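Local atomic coordinates of HicB3 antitoxin (Yersinia pestis, PDB entry 4P78), a protein that probably neutralises the HicA3 toxin by binding it in a toxin-antitoxin complex. Residues F6-V11 / D15-D20. Numbering follows the deposited sequence.
Sequences FIFKTV and DGYFPD
The Y17 ring leans across the hairpin against F6 and F8, all three side chains lying on the same face of the sheet. Its CG sits between the backbone N and the carbonyl carbon (chi1 49°), which tips the phenol toward residues 6-9. F8 meets the CE2 edge of the phenol, CE2 of F8 lying 3.5 Å from CE2 of Y17; the two planes differ by 29° and are too far offset to stack. F6 meets the CE1 edge, its CB making a CH-pi contact over the Y17 face, and the phenol OH lies in plane at the F6 edge. P19 extends the row: its CB rests over one F6 face, 3.7 Å from the ring centroid. Beneath the rings, F6 pairs with Y17 and F8 with D15 through two backbone bonds each, the straightest being F6 N to Y17 O (2.9 Å, 172°). Between these pairs G16 lets the strands close to 4.2 Å, CA to CA with I7, and its CA makes a CA-H...O contact with F6 O (3.0 Å). Near the turn, CG2 of T10 touches OD1 of D15 at 3.2 Å, while D15 OD2 is hydrogen-bonded to S50 of the HicA3 toxin chain. Helix 70-75 borders the aromatic face. This is a beta hairpin, strands 2-9 and 14-17, at the centre of the four-stranded antiparallel sheet of this chain, with F8 and Y17 of its aromatic cluster packing on the toxin.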
loop_
_atom_site.group_PDB
_atom_site.type_symbol
_atom_site.label_atom_id
_atom_site.label_comp_id
_atom_site.label_asym_id
_atom_site.label_seq_id
_atom_site.Cartn_x
_atom_site.Cartn_y
_atom_site.Cartn_z
ATOM N N PHE A 6 4.195 -5.519 1.961
ATOM C CA PHE A 6 4.829 -4.479 2.765
ATOM C C PHE A 6 6.222 -4.303 2.199
ATOM O O PHE A 6 6.962 -5.284 2.099
ATOM C CB PHE A 6 4.919 -4.859 4.256
ATOM C CG PHE A 6 3.617 -4.814 5.000
ATOM C CD1 PHE A 6 2.438 -4.442 4.373
ATOM C CD2 PHE A 6 3.578 -5.131 6.346
ATOM C CE1 PHE A 6 1.256 -4.402 5.076
ATOM C CE2 PHE A 6 2.395 -5.085 7.054
ATOM C CZ PHE A 6 1.237 -4.719 6.418
ATOM N N ILE A 7 6.597 -3.086 1.800
ATOM C CA ILE A 7 7.946 -2.910 1.297
ATOM C C ILE A 7 8.726 -1.804 2.005
ATOM O O ILE A 7 8.163 -0.860 2.567
ATOM C CB ILE A 7 7.962 -2.642 -0.224
ATOM C CG1 ILE A 7 7.430 -1.265 -0.560
ATOM C CG2 ILE A 7 7.191 -3.717 -0.978
ATOM C CD1 ILE A 7 7.527 -0.955 -2.033
ATOM N N PHE A 8 10.044 -1.947 1.942
ATOM C CA PHE A 8 10.976 -1.140 2.708
ATOM C C PHE A 8 12.125 -0.748 1.807
ATOM O O PHE A 8 12.576 -1.548 0.983
ATOM C CB PHE A 8 11.492 -1.914 3.924
ATOM C CG PHE A 8 10.408 -2.430 4.803
ATOM C CD1 PHE A 8 9.969 -1.691 5.891
ATOM C CD2 PHE A 8 9.802 -3.649 4.534
ATOM C CE1 PHE A 8 8.957 -2.172 6.703
ATOM C CE2 PHE A 8 8.786 -4.117 5.337
ATOM C CZ PHE A 8 8.362 -3.371 6.423
ATOM N N LYS A 9 12.596 0.482 1.952
ATOM C CA LYS A 9 13.705 0.973 1.136
ATOM C C LYS A 9 15.032 0.293 1.488
ATOM O O LYS A 9 15.353 0.126 2.659
ATOM C CB LYS A 9 13.838 2.483 1.298
ATOM C CG LYS A 9 13.757 3.241 -0.005
ATOM C CD LYS A 9 14.937 2.921 -0.873
ATOM C CE LYS A 9 14.672 3.264 -2.331
ATOM N NZ LYS A 9 15.732 2.675 -3.202
ATOM N N THR A 10 15.787 -0.107 0.465
ATOM C CA THR A 10 17.145 -0.619 0.641
ATOM C C THR A 10 18.088 0.243 -0.194
ATOM O O THR A 10 17.637 1.151 -0.898
ATOM C CB THR A 10 17.299 -2.097 0.194
ATOM O OG1 THR A 10 17.116 -2.190 -1.223
ATOM C CG2 THR A 10 16.283 -3.007 0.892
ATOM N N VAL A 11 19.386 -0.048 -0.150
ATOM C CA VAL A 11 20.318 0.700 -0.983
ATOM C C VAL A 11 20.105 0.318 -2.454
ATOM O O VAL A 11 20.126 1.184 -3.326
ATOM C CB VAL A 11 21.798 0.481 -0.558
ATOM C CG1 VAL A 11 21.938 0.625 0.947
ATOM C CG2 VAL A 11 22.335 -0.873 -1.009
ATOM N N ASP A 15 12.876 -4.061 -0.589
ATOM C CA ASP A 15 12.485 -5.439 -0.316
ATOM C C ASP A 15 11.260 -5.446 0.581
ATOM O O ASP A 15 10.793 -4.385 1.010
ATOM C CB ASP A 15 13.648 -6.234 0.296
ATOM C CG ASP A 15 14.155 -5.650 1.609
ATOM O OD1 ASP A 15 15.336 -5.887 1.933
ATOM O OD2 ASP A 15 13.390 -4.979 2.338
ATOM N N GLY A 16 10.722 -6.631 0.848
ATOM C CA GLY A 16 9.610 -6.744 1.764
ATOM C C GLY A 16 9.032 -8.139 1.792
ATOM O O GLY A 16 9.714 -9.103 1.459
ATOM N N TYR A 17 7.767 -8.235 2.182
ATOM C CA TYR A 17 7.112 -9.526 2.367
ATOM C C TYR A 17 5.607 -9.373 2.198
ATOM O O TYR A 17 5.091 -8.249 2.177
ATOM C CB TYR A 17 7.443 -10.108 3.753
ATOM C CG TYR A 17 7.239 -9.118 4.888
ATOM C CD1 TYR A 17 5.990 -8.969 5.495
ATOM C CD2 TYR A 17 8.296 -8.331 5.353
ATOM C CE1 TYR A 17 5.796 -8.062 6.529
ATOM C CE2 TYR A 17 8.109 -7.415 6.379
ATOM C CZ TYR A 17 6.857 -7.286 6.962
ATOM O OH TYR A 17 6.672 -6.388 7.989
ATOM N N PHE A 18 4.919 -10.500 2.041
ATOM C CA PHE A 18 3.463 -10.537 2.077
ATOM C C PHE A 18 3.027 -10.580 3.531
ATOM O O PHE A 18 3.354 -11.532 4.242
ATOM C CB PHE A 18 2.918 -11.770 1.341
ATOM C CG PHE A 18 3.164 -11.769 -0.154
ATOM C CD1 PHE A 18 2.211 -11.266 -1.034
ATOM C CD2 PHE A 18 4.326 -12.304 -0.681
ATOM C CE1 PHE A 18 2.417 -11.293 -2.399
ATOM C CE2 PHE A 18 4.538 -12.326 -2.050
ATOM C CZ PHE A 18 3.580 -11.822 -2.908
ATOM N N PRO A 19 2.289 -9.560 3.991
ATOM C CA PRO A 19 1.857 -9.595 5.396
ATOM C C PRO A 19 0.905 -10.763 5.697
ATOM O O PRO A 19 0.798 -11.167 6.846
ATOM C CB PRO A 19 1.145 -8.241 5.575
ATOM C CG PRO A 19 0.653 -7.899 4.194
ATOM C CD PRO A 19 1.771 -8.375 3.285
ATOM N N ASP A 20 0.234 -11.302 4.688
ATOM C CA ASP A 20 -0.643 -12.454 4.908
ATOM C C ASP A 20 0.077 -13.796 4.728
ATOM O O ASP A 20 -0.500 -14.864 4.963
ATOM C CB ASP A 20 -1.837 -12.407 3.966
ATOM C CG ASP A 20 -2.669 -11.146 4.155
ATOM O OD1 ASP A 20 -3.240 -10.962 5.245
ATOM O OD2 ASP A 20 -2.721 -10.331 3.218
#